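PDB 4WOJ: aspartate semialdehyde dehydrogenase from Francisella tularensis subsp. tularensis, which probably catalyses the NADPH-dependent reductive dephosphorylation of L-aspartyl-4-phosphate to L-aspartate-semialdehyde, a shared step of lysine, methionine and threonine biosynthesis. Local coordinates for residues 7-12 / 70-75; 106-111 / 135-140; 160-165 / 278-283; 222-227 / 269-274. One frame throughout, in Å; residues are numbered along the deposited sequence.

Contact 1: 7-12 / 70-75; sequences MLKVGF and SSMDIL
Two central strands of a Rossmann-type parallel sheet, the NAD-binding fold of this family, are joined here, Val-10 pairing with Ile-74 and Gly-11 with Leu-75. The evidence is a parallel register with Gly-11 N donating to Ile-74 O at 2.8 Å and 168°. Before the second strand begins, Asp-73 supplies the acceptor. With its CG beside its own backbone N (chi1 -68°), the carboxylate reaches the first strand, where Asp-73 OD2 accepts from Lys-9 N at 2.8 Å through its anti lone pair. The Lys-9 carbonyl is shared in return: its O accepts from Asp-73 N at 2.7 Å and from Ile-74 N at 3.2 Å. Leu-8 crosses Asp-73 at about a right angle, its CD2 lying 3.7 Å from Asp-73 CG. On one face of the sheet Val-10 and Ile-74 lie side by side and pack on Leu-365 of helix 354-369. On the other, Met-72 and Leu-75 close over Gly-11, which has no side chain of its own. Leu-75 CD2 stands 3.9 Å from Gly-11 CA, while Met-72, bent at chi2 and chi3, brings its SD to 3.4 Å from Gly-11 N.

Contact 2: 106-111 / 135-140; sequences TLRLDK and DFIGSN
Near-straight torsions (chi2 -171°, chi3 -160°) extend Arg-108 from CG to NE and carry its guanidinium from the turn at 107-110 past Ile-137 to the end of strand 135-138. Arg-108 NE donates to Gly-138 O at 2.9 Å with an N-H...O angle of 144°; it meets an oxygen lone pair in the carbonyl plane, although that oxygen is tilted from the guanidinium plane. One face of the Arg-108 guanidinium is covered by the next peptide: Asn-140 N lies 3.4 Å above its centre, and Ser-139 C sits nearer the rim. Arg-108 NH1 also approaches Asn-140 CB at 3.4 Å. Glu-250 bridges the two groups, one carboxylate oxygen forming a salt bridge with Arg-108 NH1 and the other accepting from Asn-140 N. One residue before Gly-138 the contact is apolar, with Ile-137 CD1 3.8 Å from Leu-107 CB and Ile-137 CG2 3.9 Å from Arg-108 CG. Asn-140 OD1 accepts from Thr-142 N, while its ND2 is held by Glu-243. These are the features of a strand-to-helix junction at the C-terminal edge of a parallel sheet, with Asn-140 as N-cap of helix 141-149 and directly before Cys-141, the predicted acyl-thioester nucleophile.

Contact 3: 160-165 / 278-283; sequences EWVNSS and QALTVK
Glu-160 and Trp-161 both face Lys-283, a classic beta bulge at one end of an antiparallel strand pair whose axes run at 165°. The Lys-283 carbonyl serves both: its O accepts from Glu-160 N at 2.8 Å and, weakly, from Trp-161 N at 3.3 Å, while Lys-283 N donates back to Trp-161 O. Beyond the bulge the register is regular. Asn-163 N donates to Thr-281 O and Thr-281 N to Asn-163 O, each at 2.8 Å, and Ser-165 and Ala-279 exchange another two backbone bonds.

Side chains satisfy one another as well. Ser-164 OG, turned anti to its N, accepts an N-H from Gln-278 NE2 at 2.7 Å, in the amide plane of Gln-278 and nearly straight (168°). A water accepts from Asn-163 ND2 at 2.6 Å and donates to Thr-281 OG1 at 2.8 Å and to Ala-279 O. The other amide atom, Asn-163 OD1, bonds Thr-281 OG1 of the second subunit, and the reciprocal bond is made too; Thr-281 OG1 is also bonded to His-345 ND1.

Over one face of the Trp-161 indole lies Lys-283 CB, 3.7 Å from the centroid of its six-membered ring and 15° off the normal, a CH-pi contact; the ammonium is salt-bridged to Asp-342. Val-162 and Leu-280 occupy the opposite face of the sheet and rest on Met-146 of helix 141-149. Such a mixed sheet, one face on the helix that begins with the predicted active-site Cys-141 and the other meeting its partner's sheet, is characteristic of the dimerisation domain of semialdehyde dehydrogenases.

Contact 4: 222-227 / 269-274; sequences QTLAYN and RVPSLR
Leu-224 opens a type II turn that ends at Asn-227, with a positive phi at its third residue, Tyr-226, and Pro-271 centres an inverse gamma turn; the two bends, closed weakly by Asn-227 N on Leu-224 O and by Ser-272 N on Val-270 O, meet without regular secondary structure.

Across the contact the proline ring packs against the side of the type II turn. Pro-271 CG lies 3.3 Å from Asn-227 O and 3.4 Å from Leu-224 O, touching two carbonyl oxygens with a C-H corner. Leu-224, its CG anti to the backbone N (chi1 178°), extends over the chain before the proline: CD2 is 3.7 Å from Val-270 O and 3.8 Å from Arg-269 CG, and CD1 lies 3.8 Å from Val-270 C. Arg-269, bent at chi2 and chi3, crosses this leucine with its aliphatic part.

A side-chain bond stiffens the first loop: Asn-227 ND2 donates to Thr-223 O at 2.8 Å and 166°, with the oxygen in its amide plane. Its OD1 accepts from Gln-321 N of the second subunit, so one amide serves both the turn and the dimer. Leu-224 N is anchored to Gln-184 of helix 175-191.

The whole is loop-on-loop packing in the dimerisation domain, at the dimer interface and beside the predicted active site, since the Arg-269 side chain comes within about 5 Å of that of His-276, the predicted proton acceptor.

How the contacts relate
From the N terminus, contact 1 closes the first loop by bringing residues 70-75 back beside the opening strand of the parallel sheet. Contact 2 follows in series, tying the turn after strand 99-102 to a later strand of that sheet; their nearest atoms are about 7 Å apart. Contact 3 then opens at 160-165 and closes at 278-283, in the mixed sheet. Within that long excursion contact 4 opens at 222-227 and closes at 269-274, just before strand 275-284, so it is nested in contact 3 and none of the four cross. Contacts 3 and 4 both reach the second subunit, whereas contacts 1 and 2 are not touched by it.

Contact 1: 7-12 / 70-75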
loop_
_atom_site.group_PDB
_atom_site.type_symbol
_atom_site.label_atom_id
_atom_site.label_comp_id
_atom_site.label_asym_id
_atom_site.label_seq_id
_atom_site.Cartn_x
_atom_site.Cartn_y
_atom_site.Cartn_z
ATOM N N MET B 7 -39.085 18.299 21.541
ATOM C CA MET B 7 -38.445 17.346 20.649
ATOM C C MET B 7 -37.127 18.031 20.393
ATOM O O MET B 7 -37.061 19.251 20.501
ATOM C CB MET B 7 -39.238 17.225 19.354
ATOM C CG MET B 7 -39.096 15.898 18.614
ATOM S SD MET B 7 -40.281 15.653 17.247
ATOM C CE MET B 7 -41.465 14.565 18.022
ATOM N N LEU B 8 -36.086 17.300 20.034
ATOM C CA LEU B 8 -34.828 17.977 19.741
ATOM C C LEU B 8 -34.706 18.587 18.354
ATOM O O LEU B 8 -35.005 17.950 17.342
ATOM C CB LEU B 8 -33.651 17.068 20.036
ATOM C CG LEU B 8 -33.484 16.889 21.541
ATOM C CD1 LEU B 8 -32.324 15.959 21.835
ATOM C CD2 LEU B 8 -33.293 18.231 22.232
ATOM N N LYS B 9 -34.300 19.847 18.319
ATOM C CA LYS B 9 -34.096 20.507 17.054
ATOM C C LYS B 9 -32.664 20.274 16.626
ATOM O O LYS B 9 -31.747 20.783 17.253
ATOM C CB LYS B 9 -34.371 21.993 17.171
ATOM C CG LYS B 9 -35.743 22.297 17.716
ATOM C CD LYS B 9 -36.014 23.781 17.617
ATOM C CE LYS B 9 -36.649 24.098 16.271
ATOM N NZ LYS B 9 -36.855 25.566 16.107
ATOM N N VAL B 10 -32.492 19.529 15.536
ATOM C CA VAL B 10 -31.169 19.144 15.064
ATOM C C VAL B 10 -30.905 19.714 13.697
ATOM O O VAL B 10 -31.676 19.491 12.766
ATOM C CB VAL B 10 -31.011 17.622 14.960
ATOM C CG1 VAL B 10 -29.538 17.263 14.829
ATOM C CG2 VAL B 10 -31.609 16.936 16.169
ATOM N N GLY B 11 -29.780 20.413 13.583
ATOM C CA GLY B 11 -29.383 21.067 12.339
ATOM C C GLY B 11 -28.245 20.303 11.701
ATOM O O GLY B 11 -27.378 19.780 12.390
ATOM N N PHE B 12 -28.268 20.225 10.379
ATOM C CA PHE B 12 -27.268 19.478 9.631
ATOM C C PHE B 12 -26.490 20.383 8.673
ATOM O O PHE B 12 -27.067 20.987 7.767
ATOM C CB PHE B 12 -27.935 18.323 8.866
ATOM C CG PHE B 12 -28.550 17.306 9.772
ATOM C CD1 PHE B 12 -27.772 16.273 10.312
ATOM C CD2 PHE B 12 -29.874 17.422 10.159
ATOM C CE1 PHE B 12 -28.332 15.351 11.196
ATOM C CE2 PHE B 12 -30.447 16.498 11.028
ATOM C CZ PHE B 12 -29.674 15.468 11.559
ATOM N N SER B 70 -28.227 29.042 16.190
ATOM C CA SER B 70 -28.448 29.161 17.644
ATOM C C SER B 70 -29.697 28.480 18.189
ATOM O O SER B 70 -29.726 28.043 19.336
ATOM C CB SER B 70 -28.524 30.631 18.047
ATOM O OG SER B 70 -27.320 31.306 17.723
ATOM N N SER B 71 -30.739 28.400 17.386
ATOM C CA SER B 71 -32.000 27.786 17.840
ATOM C C SER B 71 -31.954 26.248 17.852
ATOM O O SER B 71 -32.754 25.628 18.548
ATOM C CB SER B 71 -33.148 28.239 16.950
ATOM O OG SER B 71 -32.725 28.158 15.600
ATOM N N MET B 72 -31.039 25.646 17.085
ATOM C CA MET B 72 -30.868 24.182 17.106
ATOM C C MET B 72 -30.314 23.742 18.473
ATOM O O MET B 72 -29.466 24.394 19.051
ATOM C CB MET B 72 -29.935 23.696 16.002
ATOM C CG MET B 72 -30.352 24.040 14.576
ATOM S SD MET B 72 -31.824 23.157 13.994
ATOM C CE MET B 72 -33.025 24.461 14.267
ATOM N N ASP B 73 -30.865 22.650 18.987
ATOM C CA ASP B 73 -30.388 22.007 20.191
ATOM C C ASP B 73 -29.043 21.287 19.968
ATOM O O ASP B 73 -28.223 21.124 20.901
ATOM C CB ASP B 73 -31.424 21.007 20.658
ATOM C CG ASP B 73 -32.676 21.682 21.150
ATOM O OD1 ASP B 73 -32.595 22.294 22.240
ATOM O OD2 ASP B 73 -33.724 21.642 20.433
ATOM N N ILE B 74 -28.862 20.858 18.722
ATOM C CA ILE B 74 -27.744 20.056 18.298
ATOM C C ILE B 74 -27.437 20.390 16.850
ATOM O O ILE B 74 -28.330 20.421 16.003
ATOM C CB ILE B 74 -28.060 18.542 18.377
ATOM C CG1 ILE B 74 -28.423 18.123 19.807
ATOM C CG2 ILE B 74 -26.867 17.715 17.876
ATOM C CD1 ILE B 74 -28.680 16.628 19.958
ATOM N N LEU B 75 -26.158 20.597 16.560
ATOM C CA LEU B 75 -25.703 20.800 15.191
ATOM C C LEU B 75 -24.699 19.718 14.841
ATOM O O LEU B 75 -23.897 19.306 15.678
ATOM C CB LEU B 75 -25.056 22.170 15.039
ATOM C CG LEU B 75 -25.988 23.359 15.318
ATOM C CD1 LEU B 75 -25.163 24.620 15.443
ATOM C CD2 LEU B 75 -27.036 23.496 14.210
#

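Contact 2: 106-111 / 135-140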
loop_
_atom_site.group_PDB
_atom_site.type_symbol
_atom_site.label_atom_id
_atom_site.label_comp_id
_atom_site.label_asym_id
_atom_site.label_seq_id
_atom_site.Cartn_x
_atom_site.Cartn_y
_atom_site.Cartn_z
ATOM N N THR B 106 -10.463 19.874 13.854
ATOM C CA THR B 106 -10.089 21.128 14.489
ATOM C C THR B 106 -10.136 21.024 16.000
ATOM O O THR B 106 -9.190 21.380 16.706
ATOM C CB THR B 106 -11.085 22.208 14.064
ATOM O OG1 THR B 106 -11.396 22.053 12.665
ATOM C CG2 THR B 106 -10.528 23.560 14.298
ATOM N N LEU B 107 -11.256 20.516 16.488
ATOM C CA LEU B 107 -11.490 20.460 17.918
ATOM C C LEU B 107 -11.038 19.175 18.600
ATOM O O LEU B 107 -11.216 19.063 19.799
ATOM C CB LEU B 107 -12.987 20.693 18.183
ATOM C CG LEU B 107 -13.498 22.073 17.729
ATOM C CD1 LEU B 107 -15.022 22.150 17.689
ATOM C CD2 LEU B 107 -12.929 23.181 18.608
ATOM N N ARG B 108 -10.463 18.221 17.853
ATOM C CA ARG B 108 -10.205 16.862 18.381
ATOM C C ARG B 108 -9.502 16.770 19.709
ATOM O O ARG B 108 -9.850 15.889 20.519
ATOM C CB ARG B 108 -9.407 16.013 17.406
ATOM C CG ARG B 108 -10.302 15.388 16.370
ATOM C CD ARG B 108 -9.587 14.376 15.515
ATOM N NE ARG B 108 -10.382 14.237 14.320
ATOM C CZ ARG B 108 -9.910 14.061 13.102
ATOM N NH1 ARG B 108 -8.597 13.967 12.867
ATOM N NH2 ARG B 108 -10.780 13.969 12.113
ATOM N N LEU B 109 -8.545 17.665 19.935
ATOM C CA LEU B 109 -7.644 17.545 21.090
ATOM C C LEU B 109 -7.832 18.593 22.204
ATOM O O LEU B 109 -7.041 18.626 23.131
ATOM C CB LEU B 109 -6.162 17.468 20.622
ATOM C CG LEU B 109 -5.954 16.498 19.442
ATOM C CD1 LEU B 109 -4.545 16.560 18.886
ATOM C CD2 LEU B 109 -6.326 15.055 19.800
ATOM N N ASP B 110 -8.877 19.416 22.133
ATOM C CA ASP B 110 -9.209 20.306 23.260
ATOM C C ASP B 110 -9.621 19.465 24.443
ATOM O O ASP B 110 -10.233 18.421 24.272
ATOM C CB ASP B 110 -10.357 21.267 22.891
ATOM C CG ASP B 110 -10.729 22.261 24.033
ATOM O OD1 ASP B 110 -10.391 22.018 25.215
ATOM O OD2 ASP B 110 -11.382 23.298 23.751
ATOM N N LYS B 111 -9.327 19.933 25.649
ATOM C CA LYS B 111 -9.738 19.211 26.863
ATOM C C LYS B 111 -11.283 19.105 26.937
ATOM O O LYS B 111 -11.829 18.117 27.422
ATOM C CB LYS B 111 -9.165 19.873 28.127
ATOM N N ASP B 135 -19.046 19.110 23.226
ATOM C CA ASP B 135 -18.306 18.952 21.956
ATOM C C ASP B 135 -17.825 17.526 21.712
ATOM O O ASP B 135 -16.988 16.987 22.438
ATOM C CB ASP B 135 -17.103 19.898 21.896
ATOM C CG ASP B 135 -17.508 21.353 21.674
ATOM O OD1 ASP B 135 -18.528 21.598 20.963
ATOM O OD2 ASP B 135 -16.794 22.258 22.182
ATOM N N PHE B 136 -18.353 16.938 20.645
ATOM C CA PHE B 136 -18.144 15.533 20.334
ATOM C C PHE B 136 -17.683 15.383 18.906
ATOM O O PHE B 136 -18.431 15.647 17.957
ATOM C CB PHE B 136 -19.419 14.748 20.607
ATOM C CG PHE B 136 -19.821 14.755 22.064
ATOM C CD1 PHE B 136 -20.501 15.834 22.589
ATOM C CD2 PHE B 136 -19.473 13.730 22.901
ATOM C CE1 PHE B 136 -20.842 15.882 23.917
ATOM C CE2 PHE B 136 -19.814 13.759 24.241
ATOM C CZ PHE B 136 -20.498 14.844 24.755
ATOM N N ILE B 137 -16.433 14.959 18.762
ATOM C CA ILE B 137 -15.720 15.013 17.497
ATOM C C ILE B 137 -15.304 13.618 17.022
ATOM O O ILE B 137 -14.820 12.802 17.809
ATOM C CB ILE B 137 -14.457 15.854 17.604
ATOM C CG1 ILE B 137 -14.661 17.061 18.522
ATOM C CG2 ILE B 137 -14.045 16.315 16.233
ATOM C CD1 ILE B 137 -15.758 18.025 18.091
ATOM N N GLY B 138 -15.537 13.350 15.738
ATOM C CA GLY B 138 -15.153 12.078 15.125
ATOM C C GLY B 138 -13.655 12.079 14.949
ATOM O O GLY B 138 -13.059 13.140 14.679
ATOM N N SER B 139 -13.030 10.915 15.136
ATOM C CA SER B 139 -11.567 10.811 15.028
ATOM C C SER B 139 -11.198 10.631 13.581
ATOM O O SER B 139 -12.073 10.509 12.715
ATOM C CB SER B 139 -10.997 9.664 15.859
ATOM O OG SER B 139 -11.500 8.400 15.425
ATOM N N ASN B 140 -9.895 10.697 13.320
ATOM C CA ASN B 140 -9.340 10.454 12.002
ATOM C C ASN B 140 -9.671 9.016 11.600
ATOM O O ASN B 140 -9.724 8.106 12.437
ATOM C CB ASN B 140 -7.848 10.711 12.007
ATOM C CG ASN B 140 -7.148 10.255 10.734
ATOM O OD1 ASN B 140 -6.535 9.190 10.697
ATOM N ND2 ASN B 140 -7.202 11.064 9.711
HETATM O O HOH W 1 -13.698 21.915 22.835
#

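Contact 3: 160-165 / 278-283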
loop_
_atom_site.group_PDB
_atom_site.type_symbol
_atom_site.label_atom_id
_atom_site.label_comp_id
_atom_site.label_asym_id
_atom_site.label_seq_id
_atom_site.Cartn_x
_atom_site.Cartn_y
_atom_site.Cartn_z
ATOM N N GLU B 160 0.812 -3.235 23.401
ATOM C CA GLU B 160 1.949 -2.420 23.870
ATOM C C GLU B 160 2.258 -1.317 22.859
ATOM O O GLU B 160 2.445 -0.179 23.250
ATOM C CB GLU B 160 3.206 -3.279 24.078
ATOM C CG GLU B 160 4.296 -2.591 24.910
ATOM C CD GLU B 160 5.449 -3.511 25.296
ATOM O OE1 GLU B 160 5.232 -4.577 25.917
ATOM O OE2 GLU B 160 6.605 -3.170 24.990
ATOM N N TRP B 161 2.352 -1.682 21.568
ATOM C CA TRP B 161 2.328 -0.712 20.457
ATOM C C TRP B 161 1.833 -1.264 19.118
ATOM O O TRP B 161 1.712 -2.451 18.952
ATOM C CB TRP B 161 3.663 -0.009 20.252
ATOM C CG TRP B 161 4.874 -0.837 19.994
ATOM C CD1 TRP B 161 5.953 -0.949 20.835
ATOM C CD2 TRP B 161 5.216 -1.580 18.799
ATOM N NE1 TRP B 161 6.907 -1.717 20.262
ATOM C CE2 TRP B 161 6.496 -2.128 19.019
ATOM C CE3 TRP B 161 4.559 -1.854 17.588
ATOM C CZ2 TRP B 161 7.141 -2.938 18.086
ATOM C CZ3 TRP B 161 5.195 -2.664 16.647
ATOM C CH2 TRP B 161 6.476 -3.198 16.902
ATOM N N VAL B 162 1.607 -0.347 18.161
ATOM C CA VAL B 162 1.150 -0.669 16.798
ATOM C C VAL B 162 1.912 0.063 15.693
ATOM O O VAL B 162 1.884 1.283 15.633
ATOM C CB VAL B 162 -0.334 -0.251 16.602
ATOM C CG1 VAL B 162 -0.840 -0.739 15.272
ATOM C CG2 VAL B 162 -1.202 -0.752 17.753
ATOM N N ASN B 163 2.574 -0.679 14.808
ATOM C CA ASN B 163 3.013 -0.107 13.548
ATOM C C ASN B 163 1.894 -0.277 12.534
ATOM O O ASN B 163 1.424 -1.416 12.359
ATOM C CB ASN B 163 4.224 -0.812 13.025
ATOM C CG ASN B 163 4.834 -0.086 11.843
ATOM O OD1 ASN B 163 5.588 0.859 12.029
ATOM N ND2 ASN B 163 4.559 -0.547 10.629
ATOM N N SER B 164 1.451 0.825 11.907
ATOM C CA SER B 164 0.533 0.758 10.778
ATOM C C SER B 164 1.121 1.367 9.507
ATOM O O SER B 164 1.646 2.472 9.521
ATOM C CB SER B 164 -0.780 1.448 11.094
ATOM O OG SER B 164 -1.578 1.622 9.904
ATOM N N SER B 165 1.035 0.630 8.410
ATOM C CA SER B 165 1.328 1.144 7.059
ATOM C C SER B 165 -0.001 1.173 6.295
ATOM O O SER B 165 -0.615 0.159 6.111
ATOM C CB SER B 165 2.313 0.240 6.317
ATOM O OG SER B 165 3.557 0.105 7.003
ATOM N N GLN B 278 -4.880 -1.319 5.748
ATOM C CA GLN B 278 -3.826 -1.156 6.747
ATOM C C GLN B 278 -3.195 -2.488 7.049
ATOM O O GLN B 278 -3.883 -3.399 7.471
ATOM C CB GLN B 278 -4.412 -0.618 8.070
ATOM C CG GLN B 278 -4.680 0.864 8.074
ATOM C CD GLN B 278 -5.174 1.425 9.376
ATOM O OE1 GLN B 278 -6.356 1.506 9.617
ATOM N NE2 GLN B 278 -4.252 1.909 10.191
ATOM N N ALA B 279 -1.880 -2.550 6.882
ATOM C CA ALA B 279 -1.039 -3.592 7.423
ATOM C C ALA B 279 -0.545 -3.230 8.841
ATOM O O ALA B 279 0.140 -2.250 9.056
ATOM C CB ALA B 279 0.135 -3.829 6.506
ATOM N N LEU B 280 -0.894 -4.059 9.808
ATOM C CA LEU B 280 -0.632 -3.779 11.174
ATOM C C LEU B 280 0.406 -4.731 11.658
ATOM O O LEU B 280 0.389 -5.905 11.322
ATOM C CB LEU B 280 -1.885 -3.913 12.016
ATOM C CG LEU B 280 -3.038 -2.991 11.659
ATOM C CD1 LEU B 280 -4.074 -3.139 12.749
ATOM C CD2 LEU B 280 -2.665 -1.533 11.519
ATOM N N THR B 281 1.348 -4.195 12.426
ATOM C CA THR B 281 2.299 -5.021 13.168
ATOM C C THR B 281 2.154 -4.603 14.606
ATOM O O THR B 281 2.406 -3.460 14.967
ATOM C CB THR B 281 3.714 -4.832 12.642
ATOM O OG1 THR B 281 3.737 -5.140 11.232
ATOM C CG2 THR B 281 4.686 -5.750 13.351
ATOM N N VAL B 282 1.653 -5.517 15.414
ATOM C CA VAL B 282 1.198 -5.188 16.764
ATOM C C VAL B 282 2.051 -5.939 17.770
ATOM O O VAL B 282 2.180 -7.178 17.659
ATOM C CB VAL B 282 -0.254 -5.585 17.002
ATOM C CG1 VAL B 282 -0.714 -5.081 18.344
ATOM C CG2 VAL B 282 -1.167 -5.004 15.911
ATOM N N LYS B 283 2.645 -5.194 18.717
ATOM C CA LYS B 283 3.403 -5.811 19.806
ATOM C C LYS B 283 2.461 -5.912 20.985
ATOM O O LYS B 283 1.825 -4.942 21.356
ATOM C CB LYS B 283 4.606 -4.987 20.185
ATOM C CG LYS B 283 5.447 -5.633 21.270
ATOM C CD LYS B 283 6.629 -4.765 21.637
ATOM C CE LYS B 283 7.686 -5.558 22.358
ATOM N NZ LYS B 283 8.467 -6.391 21.404
HETATM O O HOH W 2 3.079 -2.593 10.172
#

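Contact 4: 222-227 / 269-274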
loop_
_atom_site.group_PDB
_atom_site.type_symbol
_atom_site.label_atom_id
_atom_site.label_comp_id
_atom_site.label_asym_id
_atom_site.label_seq_id
_atom_site.Cartn_x
_atom_site.Cartn_y
_atom_site.Cartn_z
ATOM N N GLN B 222 0.202 15.307 -7.543
ATOM C CA GLN B 222 0.764 14.494 -8.631
ATOM C C GLN B 222 -0.287 13.519 -9.080
ATOM O O GLN B 222 -1.287 13.328 -8.428
ATOM C CB GLN B 222 2.006 13.734 -8.184
ATOM C CG GLN B 222 3.094 14.600 -7.541
ATOM C CD GLN B 222 3.950 15.381 -8.544
ATOM O OE1 GLN B 222 3.841 15.222 -9.770
ATOM N NE2 GLN B 222 4.812 16.232 -8.014
ATOM N N THR B 223 -0.067 12.900 -10.215
ATOM C CA THR B 223 -0.984 11.888 -10.658
ATOM C C THR B 223 -1.000 10.693 -9.679
ATOM O O THR B 223 0.041 10.120 -9.372
ATOM C CB THR B 223 -0.613 11.413 -12.066
ATOM O OG1 THR B 223 -0.715 12.513 -12.981
ATOM C CG2 THR B 223 -1.544 10.318 -12.488
ATOM N N LEU B 224 -2.190 10.320 -9.209
ATOM C CA LEU B 224 -2.366 9.166 -8.313
ATOM C C LEU B 224 -2.578 7.862 -9.089
ATOM O O LEU B 224 -2.210 6.781 -8.624
ATOM C CB LEU B 224 -3.533 9.433 -7.351
ATOM C CG LEU B 224 -3.946 8.363 -6.337
ATOM C CD1 LEU B 224 -2.753 7.908 -5.522
ATOM C CD2 LEU B 224 -5.055 8.864 -5.419
ATOM N N ALA B 225 -3.135 7.954 -10.287
ATOM C CA ALA B 225 -3.380 6.739 -11.088
ATOM C C ALA B 225 -2.061 6.039 -11.449
ATOM O O ALA B 225 -1.106 6.694 -11.853
ATOM C CB ALA B 225 -4.165 7.059 -12.362
ATOM N N TYR B 226 -2.053 4.711 -11.332
ATOM C CA TYR B 226 -0.841 3.891 -11.472
ATOM C C TYR B 226 0.279 4.439 -10.611
ATOM O O TYR B 226 1.456 4.398 -10.981
ATOM C CB TYR B 226 -0.386 3.798 -12.924
ATOM C CG TYR B 226 -1.449 3.225 -13.854
ATOM C CD1 TYR B 226 -1.842 1.893 -13.773
ATOM C CD2 TYR B 226 -2.047 4.025 -14.818
ATOM C CE1 TYR B 226 -2.821 1.385 -14.615
ATOM C CE2 TYR B 226 -3.004 3.525 -15.672
ATOM C CZ TYR B 226 -3.397 2.211 -15.570
ATOM O OH TYR B 226 -4.360 1.742 -16.446
ATOM N N ASN B 227 -0.087 4.951 -9.448
ATOM C CA ASN B 227 0.890 5.548 -8.609
ATOM C C ASN B 227 0.550 5.380 -7.146
ATOM O O ASN B 227 -0.415 4.755 -6.793
ATOM C CB ASN B 227 1.003 7.019 -8.996
ATOM C CG ASN B 227 2.350 7.593 -8.662
ATOM O OD1 ASN B 227 3.287 6.852 -8.388
ATOM N ND2 ASN B 227 2.452 8.917 -8.649
ATOM N N ARG B 269 -1.190 7.374 0.222
ATOM C CA ARG B 269 -2.318 7.469 -0.629
ATOM C C ARG B 269 -2.149 6.509 -1.770
ATOM O O ARG B 269 -1.035 6.431 -2.351
ATOM C CB ARG B 269 -2.430 8.896 -1.170
ATOM C CG ARG B 269 -3.734 9.143 -1.831
ATOM C CD ARG B 269 -4.825 9.180 -0.802
ATOM N NE ARG B 269 -4.925 10.483 -0.182
ATOM C CZ ARG B 269 -5.626 10.727 0.916
ATOM N NH1 ARG B 269 -6.250 9.747 1.576
ATOM N NH2 ARG B 269 -5.681 11.961 1.384
ATOM N N VAL B 270 -3.216 5.744 -2.051
ATOM C CA VAL B 270 -3.224 4.744 -3.165
ATOM C C VAL B 270 -4.475 4.921 -4.021
ATOM O O VAL B 270 -5.387 5.630 -3.590
ATOM C CB VAL B 270 -3.160 3.277 -2.684
ATOM C CG1 VAL B 270 -1.873 3.017 -1.894
ATOM C CG2 VAL B 270 -4.405 2.909 -1.876
ATOM N N PRO B 271 -4.515 4.304 -5.231
ATOM C CA PRO B 271 -5.610 4.509 -6.149
ATOM C C PRO B 271 -6.805 3.626 -5.829
ATOM O O PRO B 271 -7.263 2.868 -6.692
ATOM C CB PRO B 271 -5.017 4.124 -7.528
ATOM C CG PRO B 271 -3.559 3.908 -7.312
ATOM C CD PRO B 271 -3.415 3.570 -5.880
ATOM N N SER B 272 -7.284 3.735 -4.593
ATOM C CA SER B 272 -8.539 3.160 -4.177
ATOM C C SER B 272 -9.547 4.284 -4.042
ATOM O O SER B 272 -9.191 5.433 -3.903
ATOM C CB SER B 272 -8.380 2.471 -2.817
ATOM O OG SER B 272 -7.631 1.299 -2.949
ATOM N N LEU B 273 -10.808 3.931 -4.021
ATOM C CA LEU B 273 -11.841 4.913 -3.953
ATOM C C LEU B 273 -12.407 5.208 -2.555
ATOM O O LEU B 273 -12.460 6.384 -2.206
ATOM C CB LEU B 273 -12.917 4.556 -4.942
ATOM C CG LEU B 273 -12.489 4.630 -6.434
ATOM C CD1 LEU B 273 -13.562 4.030 -7.346
ATOM C CD2 LEU B 273 -12.152 6.036 -6.919
ATOM N N ARG B 274 -12.853 4.221 -1.770
ATOM C CA ARG B 274 -13.449 4.548 -0.461
ATOM C C ARG B 274 -13.097 3.666 0.720
ATOM O O ARG B 274 -13.532 3.941 1.829
ATOM C CB ARG B 274 -14.971 4.694 -0.529
ATOM C CG ARG B 274 -15.694 3.715 -1.426
ATOM C CD ARG B 274 -17.195 3.867 -1.297
ATOM N NE ARG B 274 -17.700 3.887 0.063
ATOM C CZ ARG B 274 -18.950 4.223 0.397
ATOM N NH1 ARG B 274 -19.834 4.583 -0.554
ATOM N NH2 ARG B 274 -19.336 4.200 1.684
#